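Long-range contacts in 378aa long hypothetical citrate synthase (Sulfolobus tokodaii, PDB 1VGM), which is named a hypothetical citrate synthase and has the mostly helical, two-chain build of the citrate synthase family: residues E78-T83 with F101-S106; D183-A188 with H259-T264; G234-A239 with Y290-R295. All blocks are in the same frame, centred on the assembly; numbering follows the deposited sequence.

Contact 1: residues E78-T83 with F101-S106; sequences EQVIST and FGILAS
Ile103 points its side chain at helix 78-84 and buries more surface there than any other residue of the pair, with Val80 its main partner. The two side chains cross at an angle, Val80 CG2 resting on Ile103 CG2 at 3.7 Å. The same Val80 methyl also reaches Leu104 CD2, 3.8 Å away, and so sits against two successive residues of the other helix; Leu104 leaves its backbone to one side and only its end comes near. Ile103 uses its two branches for different partners. Besides Val80, Ile103 CG2 also touches Gln79 CB, at 3.9 Å, while the extended CG1 arm (chi2 169°) carries CD1 to Thr83, which it meets tip to tip, Ile103 CD1 lying 3.5 Å from Thr83 OG1. The join is that of two nearly antiparallel helices, their N-to-C directions 156° apart and their local axes 9.3 Å apart at closest approach, within the largely helical citrate synthase fold. It lies at the dimer interface: Thr83 OG1 is hydrogen-bonded to Thr83 OG1 of the second subunit, and Ile103 packs on Thr99 of that subunit. Gln79 bends at chi2 (86°), which takes its amide away from Ile103; its NE2 is hydrogen-bonded to Ser86 O of the second subunit. Leu104 also touches Tyr204 of helix 203-214 and Ile131 of helix 117-139, which continue the packing within the chain.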
ATOM      1  N   GLU A  78      20.665  -9.176  -2.046  1.00  9.73           N
ATOM      2  CA  GLU A  78      21.195  -9.544  -0.742  1.00 10.86           C
ATOM      3  C   GLU A  78      20.687  -8.567   0.313  1.00  8.42           C
ATOM      4  O   GLU A  78      20.640  -8.890   1.504  1.00  6.43           O
ATOM      5  CB  GLU A  78      22.730  -9.579  -0.775  1.00 16.56           C
ATOM      6  CG  GLU A  78      23.414  -8.249  -1.024  1.00 23.78           C
ATOM      7  CD  GLU A  78      24.931  -8.388  -1.047  1.00 30.44           C
ATOM      8  OE1 GLU A  78      25.629  -7.374  -0.833  1.00 33.74           O
ATOM      9  OE2 GLU A  78      25.422  -9.516  -1.280  1.00 31.42           O
ATOM     10  N   GLN A  79      20.286  -7.374  -0.124  1.00  8.53           N
ATOM     11  CA  GLN A  79      19.692  -6.409   0.796  1.00  8.42           C
ATOM     12  C   GLN A  79      18.469  -6.985   1.487  1.00  8.17           C
ATOM     13  O   GLN A  79      18.205  -6.677   2.647  1.00  6.56           O
ATOM     14  CB  GLN A  79      19.290  -5.125   0.063  1.00  8.68           C
ATOM     15  CG  GLN A  79      20.442  -4.161  -0.159  1.00 12.68           C
ATOM     16  CD  GLN A  79      21.208  -4.467  -1.430  1.00 15.62           C
ATOM     17  OE1 GLN A  79      20.944  -5.467  -2.106  1.00 15.19           O
ATOM     18  NE2 GLN A  79      22.164  -3.607  -1.765  1.00 12.73           N
ATOM     19  N   VAL A  80      17.720  -7.818   0.769  1.00  8.18           N
ATOM     20  CA  VAL A  80      16.520  -8.436   1.327  1.00  8.91           C
ATOM     21  C   VAL A  80      16.892  -9.288   2.528  1.00  9.79           C
ATOM     22  O   VAL A  80      16.299  -9.170   3.603  1.00  9.31           O
ATOM     23  CB  VAL A  80      15.817  -9.349   0.297  1.00 11.55           C
ATOM     24  CG1 VAL A  80      14.680 -10.113   0.973  1.00  5.59           C
ATOM     25  CG2 VAL A  80      15.293  -8.520  -0.853  1.00 10.34           C
ATOM     26  N   ILE A  81      17.871 -10.161   2.330  1.00  7.23           N
ATOM     27  CA  ILE A  81      18.310 -11.063   3.383  1.00  8.88           C
ATOM     28  C   ILE A  81      18.844 -10.230   4.547  1.00  9.42           C
ATOM     29  O   ILE A  81      18.468 -10.428   5.699  1.00  9.80           O
ATOM     30  CB  ILE A  81      19.412 -12.020   2.860  1.00  6.53           C
ATOM     31  CG1 ILE A  81      18.865 -12.833   1.687  1.00  7.49           C
ATOM     32  CG2 ILE A  81      19.888 -12.957   3.979  1.00  2.79           C
ATOM     33  CD1 ILE A  81      17.650 -13.693   2.033  1.00  8.03           C
ATOM     34  N   SER A  82      19.713  -9.283   4.222  1.00  8.86           N
ATOM     35  CA  SER A  82      20.357  -8.463   5.231  1.00  8.45           C
ATOM     36  C   SER A  82      19.322  -7.786   6.124  1.00  8.31           C
ATOM     37  O   SER A  82      19.449  -7.777   7.344  1.00  7.80           O
ATOM     38  CB  SER A  82      21.234  -7.411   4.551  1.00 11.04           C
ATOM     39  OG  SER A  82      21.763  -6.516   5.510  1.00 15.91           O
ATOM     40  N   THR A  83      18.290  -7.220   5.511  1.00  8.06           N
ATOM     41  CA  THR A  83      17.283  -6.481   6.262  1.00  5.71           C
ATOM     42  C   THR A  83      16.344  -7.392   7.055  1.00  6.37           C
ATOM     43  O   THR A  83      16.068  -7.136   8.226  1.00  9.04           O
ATOM     44  CB  THR A  83      16.445  -5.602   5.320  1.00  6.48           C
ATOM     45  OG1 THR A  83      17.287  -4.589   4.759  1.00  5.56           O
ATOM     46  CG2 THR A  83      15.284  -4.953   6.075  1.00  5.12           C
ATOM     47  N   PHE A 101       9.307  -6.605   0.101  1.00  6.00           N
ATOM     48  CA  PHE A 101       8.797  -6.244  -1.219  1.00  8.58           C
ATOM     49  C   PHE A 101       9.096  -4.794  -1.583  1.00  7.48           C
ATOM     50  O   PHE A 101       9.119  -4.447  -2.760  1.00  7.44           O
ATOM     51  CB  PHE A 101       7.289  -6.505  -1.302  1.00  7.11           C
ATOM     52  CG  PHE A 101       6.950  -7.886  -1.789  1.00  8.64           C
ATOM     53  CD1 PHE A 101       6.619  -8.107  -3.123  1.00  7.42           C
ATOM     54  CD2 PHE A 101       7.011  -8.975  -0.921  1.00  7.09           C
ATOM     55  CE1 PHE A 101       6.363  -9.390  -3.593  1.00  4.86           C
ATOM     56  CE2 PHE A 101       6.756 -10.275  -1.379  1.00  4.87           C
ATOM     57  CZ  PHE A 101       6.432 -10.482  -2.716  1.00  7.00           C
ATOM     58  N   GLY A 102       9.322  -3.962  -0.565  1.00  3.02           N
ATOM     59  CA  GLY A 102       9.761  -2.598  -0.786  1.00  3.06           C
ATOM     60  C   GLY A 102      11.176  -2.575  -1.316  1.00  3.91           C
ATOM     61  O   GLY A 102      11.496  -1.812  -2.235  1.00  3.92           O
ATOM     62  N   ILE A 103      12.021  -3.438  -0.761  1.00  2.78           N
ATOM     63  CA  ILE A 103      13.375  -3.601  -1.274  1.00  5.38           C
ATOM     64  C   ILE A 103      13.427  -4.147  -2.707  1.00  7.96           C
ATOM     65  O   ILE A 103      14.223  -3.670  -3.518  1.00  7.47           O
ATOM     66  CB  ILE A 103      14.205  -4.507  -0.338  1.00  8.03           C
ATOM     67  CG1 ILE A 103      14.446  -3.774   0.985  1.00  7.59           C
ATOM     68  CG2 ILE A 103      15.531  -4.880  -0.997  1.00  6.26           C
ATOM     69  CD1 ILE A 103      15.008  -4.642   2.085  1.00  5.87           C
ATOM     70  N   LEU A 104      12.580  -5.125  -3.028  1.00  7.68           N
ATOM     71  CA  LEU A 104      12.518  -5.647  -4.392  1.00  7.02           C
ATOM     72  C   LEU A 104      12.072  -4.564  -5.380  1.00  6.20           C
ATOM     73  O   LEU A 104      12.655  -4.414  -6.455  1.00  3.88           O
ATOM     74  CB  LEU A 104      11.563  -6.852  -4.476  1.00  7.90           C
ATOM     75  CG  LEU A 104      11.920  -8.119  -3.680  1.00  9.55           C
ATOM     76  CD1 LEU A 104      10.872  -9.193  -3.907  1.00  9.39           C
ATOM     77  CD2 LEU A 104      13.282  -8.634  -4.094  1.00  9.35           C
ATOM     78  N   ALA A 105      11.043  -3.807  -5.012  1.00  4.97           N
ATOM     79  CA  ALA A 105      10.587  -2.681  -5.825  1.00  5.02           C
ATOM     80  C   ALA A 105      11.699  -1.660  -6.066  1.00  7.05           C
ATOM     81  O   ALA A 105      11.836  -1.140  -7.170  1.00 10.13           O
ATOM     82  CB  ALA A 105       9.389  -1.997  -5.162  1.00  4.21           C
ATOM     83  N   SER A 106      12.487  -1.369  -5.037  1.00  5.57           N
ATOM     84  CA  SER A 106      13.571  -0.400  -5.165  1.00  8.40           C
ATOM     85  C   SER A 106      14.679  -0.877  -6.103  1.00  8.42           C
ATOM     86  O   SER A 106      15.239  -0.092  -6.877  1.00  7.48           O
ATOM     87  CB  SER A 106      14.171  -0.090  -3.790  1.00  7.26           C
ATOM     88  OG  SER A 106      13.311   0.742  -3.032  1.00 11.10           O
TER

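Contact 2: residues D183-A188 with H259-T264; sequences DHEVPA and HRVYKT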
ATOM      1  N   ASP A 183      -7.444 -16.727  -5.141  1.00  4.48           N
ATOM      2  CA  ASP A 183      -8.271 -15.531  -5.304  1.00  6.77           C
ATOM      3  C   ASP A 183      -9.691 -15.697  -4.759  1.00  9.50           C
ATOM      4  O   ASP A 183     -10.227 -16.808  -4.724  1.00  8.53           O
ATOM      5  CB  ASP A 183      -8.336 -15.134  -6.781  1.00  6.51           C
ATOM      6  CG  ASP A 183      -8.890 -13.740  -6.983  1.00  8.74           C
ATOM      7  OD1 ASP A 183      -8.541 -12.847  -6.187  1.00 11.48           O
ATOM      8  OD2 ASP A 183      -9.668 -13.535  -7.936  1.00 11.67           O
ATOM      9  N   HIS A 184     -10.291 -14.582  -4.336  1.00  8.12           N
ATOM     10  CA  HIS A 184     -11.656 -14.574  -3.816  1.00  8.86           C
ATOM     11  C   HIS A 184     -12.085 -13.146  -3.487  1.00  9.97           C
ATOM     12  O   HIS A 184     -11.496 -12.498  -2.621  1.00  9.85           O
ATOM     13  CB  HIS A 184     -11.764 -15.441  -2.550  1.00  4.84           C
ATOM     14  CG  HIS A 184     -13.062 -16.180  -2.426  1.00  5.22           C
ATOM     15  ND1 HIS A 184     -14.165 -15.649  -1.793  1.00  4.56           N
ATOM     16  CD2 HIS A 184     -13.436 -17.413  -2.856  1.00  1.69           C
ATOM     17  CE1 HIS A 184     -15.160 -16.519  -1.838  1.00  4.83           C
ATOM     18  NE2 HIS A 184     -14.742 -17.597  -2.479  1.00  4.75           N
ATOM     19  N   GLU A 185     -13.120 -12.673  -4.178  1.00  7.15           N
ATOM     20  CA  GLU A 185     -13.674 -11.345  -3.951  1.00  9.60           C
ATOM     21  C   GLU A 185     -12.600 -10.274  -4.120  1.00  7.87           C
ATOM     22  O   GLU A 185     -11.553 -10.527  -4.707  1.00 10.52           O
ATOM     23  CB  GLU A 185     -14.290 -11.270  -2.555  1.00 13.27           C
ATOM     24  CG  GLU A 185     -15.455 -12.237  -2.354  1.00 18.74           C
ATOM     25  CD  GLU A 185     -15.699 -12.560  -0.887  1.00 18.43           C
ATOM     26  OE1 GLU A 185     -16.402 -11.785  -0.214  1.00 16.49           O
ATOM     27  OE2 GLU A 185     -15.181 -13.591  -0.407  1.00 13.73           O
ATOM     28  N   VAL A 186     -12.863  -9.074  -3.616  1.00  8.99           N
ATOM     29  CA  VAL A 186     -11.888  -7.995  -3.693  1.00  7.47           C
ATOM     30  C   VAL A 186     -11.729  -7.376  -2.316  1.00  7.85           C
ATOM     31  O   VAL A 186     -12.245  -6.290  -2.044  1.00  6.07           O
ATOM     32  CB  VAL A 186     -12.329  -6.900  -4.686  1.00  9.22           C
ATOM     33  CG1 VAL A 186     -11.142  -6.036  -5.052  1.00 10.64           C
ATOM     34  CG2 VAL A 186     -12.923  -7.529  -5.934  1.00 12.56           C
ATOM     35  N   PRO A 187     -11.022  -8.075  -1.419  1.00  6.23           N
ATOM     36  CA  PRO A 187     -10.771  -7.553  -0.075  1.00  4.80           C
ATOM     37  C   PRO A 187      -9.829  -6.359  -0.115  1.00  5.37           C
ATOM     38  O   PRO A 187      -9.436  -5.900  -1.189  1.00  4.65           O
ATOM     39  CB  PRO A 187     -10.163  -8.751   0.661  1.00  4.24           C
ATOM     40  CG  PRO A 187      -9.474  -9.517  -0.425  1.00  6.28           C
ATOM     41  CD  PRO A 187     -10.391  -9.395  -1.617  1.00  7.39           C
ATOM     42  N   ALA A 188      -9.458  -5.865   1.060  1.00  1.60           N
ATOM     43  CA  ALA A 188      -8.719  -4.613   1.158  1.00  4.24           C
ATOM     44  C   ALA A 188      -7.326  -4.731   0.541  1.00  4.19           C
ATOM     45  O   ALA A 188      -6.825  -3.778  -0.071  1.00  3.13           O
ATOM     46  CB  ALA A 188      -8.617  -4.188   2.612  1.00  1.60           C
ATOM     47  N   HIS A 259     -19.809 -16.088   6.272  1.00 12.03           N
ATOM     48  CA  HIS A 259     -19.289 -15.546   5.023  1.00 10.39           C
ATOM     49  C   HIS A 259     -20.304 -14.596   4.370  1.00 14.13           C
ATOM     50  O   HIS A 259     -21.513 -14.809   4.461  1.00  8.79           O
ATOM     51  CB  HIS A 259     -18.963 -16.690   4.060  1.00  9.22           C
ATOM     52  CG  HIS A 259     -17.925 -16.340   3.041  1.00  9.35           C
ATOM     53  ND1 HIS A 259     -18.238 -15.797   1.813  1.00  9.53           N
ATOM     54  CD2 HIS A 259     -16.574 -16.426   3.081  1.00 10.33           C
ATOM     55  CE1 HIS A 259     -17.124 -15.563   1.141  1.00 13.07           C
ATOM     56  NE2 HIS A 259     -16.100 -15.935   1.889  1.00 11.89           N
ATOM     57  N   ARG A 260     -19.804 -13.563   3.698  1.00 14.40           N
ATOM     58  CA  ARG A 260     -20.661 -12.586   3.033  1.00 15.35           C
ATOM     59  C   ARG A 260     -21.390 -13.143   1.815  1.00 13.88           C
ATOM     60  O   ARG A 260     -22.465 -12.662   1.465  1.00 14.48           O
ATOM     61  CB  ARG A 260     -19.839 -11.370   2.602  1.00 18.93           C
ATOM     62  CG  ARG A 260     -19.381 -10.483   3.742  1.00 27.01           C
ATOM     63  CD  ARG A 260     -18.304  -9.507   3.268  1.00 31.45           C
ATOM     64  NE  ARG A 260     -18.714  -8.734   2.093  1.00 35.51           N
ATOM     65  CZ  ARG A 260     -19.468  -7.638   2.136  1.00 35.95           C
ATOM     66  NH1 ARG A 260     -19.716  -6.954   1.026  1.00 37.25           N
ATOM     67  NH2 ARG A 260     -19.976  -7.224   3.289  1.00 39.44           N
ATOM     68  N   VAL A 261     -20.814 -14.145   1.157  1.00 11.93           N
ATOM     69  CA  VAL A 261     -21.403 -14.647  -0.080  1.00 12.79           C
ATOM     70  C   VAL A 261     -21.845 -16.103   0.013  1.00 12.35           C
ATOM     71  O   VAL A 261     -22.906 -16.457  -0.490  1.00 16.10           O
ATOM     72  CB  VAL A 261     -20.436 -14.480  -1.290  1.00 13.68           C
ATOM     73  CG1 VAL A 261     -19.848 -13.082  -1.291  1.00 10.76           C
ATOM     74  CG2 VAL A 261     -19.334 -15.531  -1.244  1.00 17.80           C
ATOM     75  N   TYR A 262     -21.045 -16.946   0.659  1.00 13.75           N
ATOM     76  CA  TYR A 262     -21.449 -18.327   0.903  1.00 13.17           C
ATOM     77  C   TYR A 262     -22.565 -18.442   1.943  1.00 14.69           C
ATOM     78  O   TYR A 262     -22.443 -17.945   3.064  1.00 15.13           O
ATOM     79  CB  TYR A 262     -20.248 -19.169   1.345  1.00 10.60           C
ATOM     80  CG  TYR A 262     -19.232 -19.388   0.243  1.00 11.93           C
ATOM     81  CD1 TYR A 262     -17.905 -19.005   0.409  1.00  8.56           C
ATOM     82  CD2 TYR A 262     -19.612 -19.922  -0.988  1.00  8.66           C
ATOM     83  CE1 TYR A 262     -16.990 -19.141  -0.616  1.00  6.98           C
ATOM     84  CE2 TYR A 262     -18.697 -20.058  -2.026  1.00  9.79           C
ATOM     85  CZ  TYR A 262     -17.387 -19.664  -1.833  1.00 11.08           C
ATOM     86  OH  TYR A 262     -16.473 -19.773  -2.862  1.00  6.73           O
ATOM     87  N   LYS A 263     -23.651 -19.103   1.550  1.00 13.51           N
ATOM     88  CA  LYS A 263     -24.783 -19.354   2.434  1.00 15.26           C
ATOM     89  C   LYS A 263     -24.885 -20.855   2.684  1.00 15.14           C
ATOM     90  O   LYS A 263     -25.877 -21.356   3.215  1.00 11.38           O
ATOM     91  CB  LYS A 263     -26.072 -18.834   1.794  1.00 16.72           C
ATOM     92  CG  LYS A 263     -26.307 -17.339   1.998  1.00 21.37           C
ATOM     93  CD  LYS A 263     -25.943 -16.521   0.765  1.00 24.57           C
ATOM     94  CE  LYS A 263     -26.614 -15.145   0.795  1.00 27.10           C
ATOM     95  NZ  LYS A 263     -26.273 -14.346   2.016  1.00 26.43           N
ATOM     96  N   THR A 264     -23.829 -21.555   2.289  1.00 14.69           N
ATOM     97  CA  THR A 264     -23.670 -22.979   2.535  1.00 13.87           C
ATOM     98  C   THR A 264     -22.184 -23.183   2.884  1.00 13.32           C
ATOM     99  O   THR A 264     -21.472 -22.208   3.116  1.00 10.76           O
ATOM    100  CB  THR A 264     -24.061 -23.772   1.269  1.00 14.62           C
ATOM    101  OG1 THR A 264     -23.940 -25.176   1.518  1.00 15.90           O
ATOM    102  CG2 THR A 264     -23.169 -23.372   0.097  1.00 15.60           C
TER
HETATM  103  O   HOH W   1     -13.293 -15.454   1.438  1.00 12.81           O
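Glu185 OE2 is gripped from two directions, by the ring of His184 and by a water, while the His259 ring lies close beside it. His184 ND1 donates to Glu185 OE2 over 2.7 Å; the oxygen lies in the imidazole plane and offers its anti lone pair, although the N-H...O angle of 146° leaves the bond somewhat bent. The water donates to the same oxygen and is 2.9 Å from His259 NE2, to which it is also hydrogen-bonded, bridging the two loops. His259 CE1 approaches Glu185 OE2 directly at 3.2 Å, with the carboxylate at the rim of the ring and the two planes turned 52° apart. At its other nitrogen, His184 NE2 is hydrogen-bonded to Tyr262 OH over 2.8 Å, almost straight at 172°. Bonds at both nitrogens fix the rotation of the imidazole. The His184 and His259 planes are perpendicular and the rings meet obliquely. His259 is itself held by the backbone: the N atoms of Val261 and Tyr262 both donate to its ND1, each tilted out of the ring plane, and Tyr262 CD1 sits over the centre of one face. His184, His259 and Tyr262 form an aromatic cluster, with the Glu185 carboxylate beside its two histidines; this cluster and its His-carboxylate bond join two loops of the citrate synthase fold. Val261 CG1 makes a van der Waals contact, methyl to oxygen, with Glu185 OE1, 3.8 Å away. One loop leads into helix 188-197, with Pro187 as its N-cap residue, and the other into helix 267-280, whose Arg268 packs on His184, His259 and Tyr262; Ile22 of strand 20-23 touches His184, Glu185, Val261 and Tyr262.

Contact 3: residues G234-A239 with Y290-R295; sequences GSVENA and YEIAER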
ATOM      1  N   GLY A 234      -8.149 -27.324  23.805  1.00 11.90           N
ATOM      2  CA  GLY A 234      -7.167 -28.177  24.451  1.00 14.30           C
ATOM      3  C   GLY A 234      -7.351 -29.649  24.136  1.00 14.23           C
ATOM      4  O   GLY A 234      -6.403 -30.338  23.767  1.00 13.18           O
ATOM      5  N   SER A 235      -8.579 -30.132  24.282  1.00 13.91           N
ATOM      6  CA  SER A 235      -8.890 -31.528  24.007  1.00 15.37           C
ATOM      7  C   SER A 235     -10.331 -31.658  23.547  1.00 14.87           C
ATOM      8  O   SER A 235     -11.158 -30.798  23.833  1.00 13.71           O
ATOM      9  CB  SER A 235      -8.687 -32.370  25.265  1.00 18.58           C
ATOM     10  OG  SER A 235      -8.495 -33.730  24.922  1.00 28.96           O
ATOM     11  N   VAL A 236     -10.626 -32.746  22.847  1.00 14.50           N
ATOM     12  CA  VAL A 236     -11.957 -32.975  22.302  1.00 16.95           C
ATOM     13  C   VAL A 236     -13.002 -33.052  23.412  1.00 16.83           C
ATOM     14  O   VAL A 236     -14.147 -32.625  23.235  1.00 14.17           O
ATOM     15  CB  VAL A 236     -12.001 -34.281  21.487  1.00 16.79           C
ATOM     16  CG1 VAL A 236     -13.158 -34.231  20.499  1.00 23.15           C
ATOM     17  CG2 VAL A 236     -10.685 -34.477  20.755  1.00 23.58           C
ATOM     18  N   GLU A 237     -12.601 -33.598  24.558  1.00 15.07           N
ATOM     19  CA  GLU A 237     -13.490 -33.696  25.709  1.00 17.74           C
ATOM     20  C   GLU A 237     -13.942 -32.327  26.207  1.00 16.76           C
ATOM     21  O   GLU A 237     -14.995 -32.213  26.833  1.00 17.88           O
ATOM     22  CB  GLU A 237     -12.809 -34.459  26.852  1.00 18.88           C
ATOM     23  CG  GLU A 237     -12.507 -35.935  26.535  1.00 24.43           C
ATOM     24  CD  GLU A 237     -11.360 -36.113  25.536  1.00 28.88           C
ATOM     25  OE1 GLU A 237     -10.413 -35.294  25.555  1.00 26.33           O
ATOM     26  OE2 GLU A 237     -11.401 -37.076  24.734  1.00 30.16           O
ATOM     27  N   ASN A 238     -13.154 -31.289  25.934  1.00 16.98           N
ATOM     28  CA  ASN A 238     -13.470 -29.954  26.448  1.00 15.97           C
ATOM     29  C   ASN A 238     -14.316 -29.128  25.482  1.00 14.18           C
ATOM     30  O   ASN A 238     -14.694 -28.001  25.802  1.00  6.86           O
ATOM     31  CB  ASN A 238     -12.188 -29.178  26.775  1.00 18.72           C
ATOM     32  CG  ASN A 238     -11.221 -29.981  27.619  1.00 25.68           C
ATOM     33  OD1 ASN A 238     -11.628 -30.686  28.542  1.00 30.90           O
ATOM     34  ND2 ASN A 238      -9.929 -29.875  27.308  1.00 30.64           N
ATOM     35  N   ALA A 239     -14.613 -29.677  24.306  1.00 11.89           N
ATOM     36  CA  ALA A 239     -15.190 -28.877  23.220  1.00 13.15           C
ATOM     37  C   ALA A 239     -16.598 -28.357  23.537  1.00 12.05           C
ATOM     38  O   ALA A 239     -16.911 -27.188  23.288  1.00 11.59           O
ATOM     39  CB  ALA A 239     -15.210 -29.691  21.912  1.00 11.54           C
ATOM     40  N   TYR A 290      -7.764 -31.729  14.920  1.00 11.01           N
ATOM     41  CA  TYR A 290      -8.784 -32.104  13.951  1.00  9.48           C
ATOM     42  C   TYR A 290     -10.064 -32.516  14.667  1.00 11.52           C
ATOM     43  O   TYR A 290     -11.155 -32.066  14.312  1.00 12.09           O
ATOM     44  CB  TYR A 290      -8.294 -33.258  13.075  1.00  9.77           C
ATOM     45  CG  TYR A 290      -9.289 -33.656  12.011  1.00  9.57           C
ATOM     46  CD1 TYR A 290      -9.620 -32.778  10.981  1.00  6.94           C
ATOM     47  CD2 TYR A 290      -9.913 -34.905  12.042  1.00 11.26           C
ATOM     48  CE1 TYR A 290     -10.546 -33.131  10.009  1.00  9.23           C
ATOM     49  CE2 TYR A 290     -10.844 -35.268  11.071  1.00 10.83           C
ATOM     50  CZ  TYR A 290     -11.155 -34.373  10.060  1.00 12.79           C
ATOM     51  OH  TYR A 290     -12.087 -34.711   9.107  1.00 11.92           O
ATOM     52  N   GLU A 291      -9.935 -33.371  15.675  1.00 11.22           N
ATOM     53  CA  GLU A 291     -11.112 -33.931  16.324  1.00 12.83           C
ATOM     54  C   GLU A 291     -11.862 -32.860  17.110  1.00 11.97           C
ATOM     55  O   GLU A 291     -13.095 -32.821  17.109  1.00 12.77           O
ATOM     56  CB  GLU A 291     -10.716 -35.077  17.255  1.00 15.49           C
ATOM     57  CG  GLU A 291     -10.350 -36.361  16.536  1.00 20.32           C
ATOM     58  CD  GLU A 291     -10.155 -37.524  17.492  1.00 23.38           C
ATOM     59  OE1 GLU A 291      -9.751 -37.284  18.650  1.00 24.63           O
ATOM     60  OE2 GLU A 291     -10.403 -38.676  17.084  1.00 27.14           O
ATOM     61  N   ILE A 292     -11.109 -31.988  17.773  1.00 10.95           N
ATOM     62  CA  ILE A 292     -11.670 -30.788  18.368  1.00  8.10           C
ATOM     63  C   ILE A 292     -12.425 -29.963  17.325  1.00  9.23           C
ATOM     64  O   ILE A 292     -13.588 -29.629  17.521  1.00 10.44           O
ATOM     65  CB  ILE A 292     -10.551 -29.932  19.012  1.00 10.16           C
ATOM     66  CG1 ILE A 292     -10.057 -30.617  20.284  1.00 10.98           C
ATOM     67  CG2 ILE A 292     -11.062 -28.538  19.339  1.00  9.04           C
ATOM     68  CD1 ILE A 292      -8.782 -30.014  20.841  1.00 13.00           C
ATOM     69  N   ALA A 293     -11.763 -29.654  16.211  1.00 10.74           N
ATOM     70  CA  ALA A 293     -12.376 -28.874  15.137  1.00  8.78           C
ATOM     71  C   ALA A 293     -13.648 -29.518  14.585  1.00  9.72           C
ATOM     72  O   ALA A 293     -14.625 -28.818  14.310  1.00  8.34           O
ATOM     73  CB  ALA A 293     -11.369 -28.659  14.006  1.00 12.16           C
ATOM     74  N   GLU A 294     -13.630 -30.841  14.423  1.00  9.82           N
ATOM     75  CA  GLU A 294     -14.815 -31.599  13.997  1.00 11.74           C
ATOM     76  C   GLU A 294     -16.009 -31.382  14.911  1.00  8.97           C
ATOM     77  O   GLU A 294     -17.132 -31.187  14.448  1.00 11.14           O
ATOM     78  CB  GLU A 294     -14.528 -33.098  13.993  1.00 13.73           C
ATOM     79  CG  GLU A 294     -13.679 -33.610  12.861  1.00 17.06           C
ATOM     80  CD  GLU A 294     -13.682 -35.124  12.820  1.00 17.20           C
ATOM     81  OE1 GLU A 294     -14.422 -35.693  11.995  1.00 16.56           O
ATOM     82  OE2 GLU A 294     -12.952 -35.744  13.621  1.00 17.25           O
ATOM     83  N   ARG A 295     -15.767 -31.461  16.215  1.00  8.87           N
ATOM     84  CA  ARG A 295     -16.851 -31.368  17.178  1.00  8.56           C
ATOM     85  C   ARG A 295     -17.388 -29.953  17.171  1.00  8.23           C
ATOM     86  O   ARG A 295     -18.592 -29.737  17.234  1.00  7.46           O
ATOM     87  CB  ARG A 295     -16.364 -31.730  18.586  1.00 11.22           C
ATOM     88  CG  ARG A 295     -17.441 -31.629  19.673  1.00 11.06           C
ATOM     89  CD  ARG A 295     -18.647 -32.513  19.350  1.00 14.57           C
ATOM     90  NE  ARG A 295     -19.662 -32.485  20.401  1.00 15.26           N
ATOM     91  CZ  ARG A 295     -20.855 -33.069  20.314  1.00 20.62           C
ATOM     92  NH1 ARG A 295     -21.189 -33.752  19.224  1.00 19.82           N
ATOM     93  NH2 ARG A 295     -21.721 -32.968  21.316  1.00 15.75           N
TER
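Ile292 on helix 284-304 packs its side chain against the backbone of residues 234-236, in the loop that connects helix 222-233 to helix 239-249. Two successive helices and their connecting loop thus pack on a third helix in a helical part of the citrate synthase fold. Gly234, the first residue beyond helix 222-233, has positive phi (92°), a conformation in which a side chain would be pressed against the preceding carbonyl oxygen. Much of the packing is side chain against backbone. Ile292 CG1, anti to its carbonyl carbon, comes within 3.4 Å of both Ser235 C and Val236 N, and the extended arm (chi2 168°) carries Ile292 CD1 on to Ser235 N, also at 3.4 Å. In the reverse direction, Val236 CG1 leans on the backbone carbonyl of Glu291. Phe230 and Ile233 of helix 222-233 also touch Ile292.

Between side chains, Val236 CG2 meets Ile292 CG1 at 3.9 Å. Val236 uses both methyls, for CG2 also touches Glu291 CB at 3.6 Å as the two chains cross. Further along, Ala239 directs its methyl at the aliphatic part of Arg295, with Ala239 CB 3.7 Å from Arg295 CG.

Polar groups find partners mostly outside the apolar contact. Arg295 bends at chi2, and its NE forms a salt bridge with Asp240, while Glu291 OE2 is bridged to Lys287 on its own helix. The carbonyl of Gly234 accepts from Lys288 NZ, a polar tie between the loop and helix 284-304. Inside the loop, Asn238 N is bonded to Ser235 O, and Ser235 OG donates to Glu237 OE1 at 2.6 Å, meeting that oxygen nearly along its C-O bond.

In the fold
Contact 1 is a buried helix pair at the dimer interface, whereas contacts 2 and 3 are only partly buried. Contact 2 lies closest to the centre of the chain, its own centre about 13 Å away, and contact 3 farthest out, at about 26 Å; contact 1 is on the opposite side of that centre from both. Chemistry follows place: mainly apolar methyls in contact 1, hydrogen-bonded rings, carboxylate and water between loops in contact 2, side chain packed on backbone in contact 3. Contacts 2 and 3 both touch helix 267-280, and their segments alternate along the chain; contact 3 also includes the start of helix 239-249. Both contacts 1 and 2 touch the second subunit; contact 3 does not.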